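PDB 5U5O: LPXTG-motif cell wall anchor domain protein from Mobiluncus mulieris, which probably serves in bacterial cell adhesion as part of a giant surface adhesin built of Ig-like domains carrying intramolecular cross-links. Local coordinates for residues L63-T68 / D137-P142. Residues are numbered along the deposited sequence; the frame is centred on the assembly and turned at random.
Sequences LAKAAT and DTEVTP
Ala67 N donates a hydrogen bond of 3.0 Å to Asp137 O. The N-H meets the carbonyl oxygen from above the carbonyl plane, not along a lone pair, and the angle at the hydrogen is 142°. The same oxygen receives a CA-H...O contact from Ala66 CA at 3.3 Å. Beside this, Ala67 CB rests on the backbone of the turn, 3.7 Å from Glu139 N, and touches Val140 CG2 at 4.2 Å. Lys65 CB packs against Thr138 O at 3.5 Å. The lysine chain then runs out fully extended, and its NZ forms a salt bridge of 2.8 Å with Glu139 OE2. The amine reaches that oxygen on its anti side, 29° out of the carboxylate plane. With CG anti to the carbonyl carbon (chi1 -60°), the Glu139 chain extends back to the lysine, although the side chain leaves its backbone heading away from strand 64-71.

Asn136 OD1 accepts bonds from both Thr138 N and Glu139 N, which probably helps to hold the turn between strands 132-135 and 140-142. Val135 also touches Ala67. On the other side, strand 64-71 pairs with strand 43-52.

The contact docks a small beta hairpin onto an edge strand of the T-Q ester bond domain. Its one backbone bond is poorly aligned, so apolar contact at Ala67 probably matters as much. The Lys65-Glu139 ion pair, at the more exposed rim, probably adds only modestly.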
loop_
_atom_site.group_PDB
_atom_site.type_symbol
_atom_site.label_atom_id
_atom_site.label_comp_id
_atom_site.label_asym_id
_atom_site.label_seq_id
_atom_site.Cartn_x
_atom_site.Cartn_y
_atom_site.Cartn_z
ATOM N N LEU A 63 2.735 -9.420 12.679
ATOM C CA LEU A 63 2.030 -8.153 12.845
ATOM C C LEU A 63 0.857 -8.290 13.805
ATOM O O LEU A 63 0.462 -7.323 14.447
ATOM C CB LEU A 63 1.514 -7.661 11.492
ATOM C CG LEU A 63 2.575 -7.326 10.444
ATOM C CD1 LEU A 63 1.974 -7.241 9.051
ATOM C CD2 LEU A 63 3.267 -6.023 10.808
ATOM N N ALA A 64 0.272 -9.485 13.854
ATOM C CA ALA A 64 -0.844 -9.774 14.742
ATOM C C ALA A 64 -0.856 -11.276 14.969
ATOM O O ALA A 64 -0.394 -12.052 14.118
ATOM C CB ALA A 64 -2.146 -9.376 14.098
ATOM N N LYS A 65 -1.399 -11.663 16.118
ATOM C CA LYS A 65 -1.546 -13.065 16.509
ATOM C C LYS A 65 -2.862 -13.255 17.232
ATOM O O LYS A 65 -3.304 -12.361 17.949
ATOM C CB LYS A 65 -0.429 -13.477 17.460
ATOM C CG LYS A 65 0.975 -13.460 16.904
ATOM C CD LYS A 65 1.940 -13.864 18.008
ATOM C CE LYS A 65 3.374 -13.900 17.526
ATOM N NZ LYS A 65 4.260 -14.517 18.551
ATOM N N ALA A 66 -3.492 -14.408 17.078
ATOM C CA ALA A 66 -4.689 -14.774 17.832
ATOM C C ALA A 66 -4.691 -16.262 18.087
ATOM O O ALA A 66 -4.243 -17.044 17.235
ATOM C CB ALA A 66 -5.948 -14.430 17.065
ATOM N N ALA A 67 -5.243 -16.691 19.216
ATOM C CA ALA A 67 -5.371 -18.136 19.508
ATOM C C ALA A 67 -6.604 -18.340 20.344
ATOM O O ALA A 67 -7.019 -17.430 21.071
ATOM C CB ALA A 67 -4.134 -18.658 20.225
ATOM N N THR A 68 -7.216 -19.509 20.216
ATOM C CA THR A 68 -8.428 -19.854 20.966
ATOM C C THR A 68 -8.653 -21.360 20.916
ATOM O O THR A 68 -7.939 -22.068 20.203
ATOM C CB THR A 68 -9.675 -19.113 20.417
ATOM O OG1 THR A 68 -10.805 -19.329 21.278
ATOM C CG2 THR A 68 -10.030 -19.536 18.989
ATOM N N ASP A 137 -4.563 -15.681 24.516
ATOM C CA ASP A 137 -5.284 -15.131 23.356
ATOM C C ASP A 137 -4.412 -14.792 22.138
ATOM O O ASP A 137 -4.955 -14.360 21.096
ATOM C CB ASP A 137 -6.164 -13.947 23.753
ATOM C CG ASP A 137 -5.381 -12.702 24.180
ATOM O OD1 ASP A 137 -4.130 -12.636 24.068
ATOM O OD2 ASP A 137 -6.064 -11.774 24.644
ATOM N N THR A 138 -3.093 -15.037 22.271
ATOM C CA THR A 138 -2.145 -14.850 21.171
ATOM C C THR A 138 -1.418 -16.110 20.695
ATOM O O THR A 138 -1.106 -16.194 19.519
ATOM C CB THR A 138 -1.083 -13.773 21.516
ATOM O OG1 THR A 138 -0.396 -14.139 22.720
ATOM C CG2 THR A 138 -1.719 -12.382 21.685
ATOM N N GLU A 139 -1.114 -17.053 21.595
ATOM C CA GLU A 139 -0.261 -18.199 21.268
ATOM C C GLU A 139 -0.743 -19.457 21.960
ATOM O O GLU A 139 -1.387 -19.390 23.010
ATOM C CB GLU A 139 1.176 -17.943 21.717
ATOM C CG GLU A 139 1.845 -16.731 21.096
ATOM C CD GLU A 139 3.299 -16.606 21.506
ATOM O OE1 GLU A 139 3.603 -16.793 22.705
ATOM O OE2 GLU A 139 4.140 -16.320 20.630
ATOM N N VAL A 140 -0.424 -20.590 21.344
ATOM C CA VAL A 140 -0.554 -21.901 21.958
ATOM C C VAL A 140 0.832 -22.296 22.470
ATOM O O VAL A 140 1.814 -22.234 21.723
ATOM C CB VAL A 140 -1.052 -22.939 20.927
ATOM C CG1 VAL A 140 -1.124 -24.341 21.533
ATOM C CG2 VAL A 140 -2.415 -22.539 20.359
ATOM N N THR A 141 0.902 -22.705 23.735
ATOM C CA THR A 141 2.137 -23.222 24.328
ATOM C C THR A 141 2.138 -24.741 24.153
ATOM O O THR A 141 1.203 -25.401 24.606
ATOM C CB THR A 141 2.217 -22.893 25.832
ATOM O OG1 THR A 141 2.025 -21.488 26.014
ATOM C CG2 THR A 141 3.574 -23.292 26.422
ATOM N N PRO A 142 3.179 -25.302 23.500
ATOM C CA PRO A 142 3.230 -26.762 23.383
ATOM C C PRO A 142 3.609 -27.464 24.686
ATOM O O PRO A 142 4.032 -26.820 25.654
ATOM C CB PRO A 142 4.319 -26.992 22.332
ATOM C CG PRO A 142 5.187 -25.789 22.402
ATOM C CD PRO A 142 4.287 -24.651 22.779
#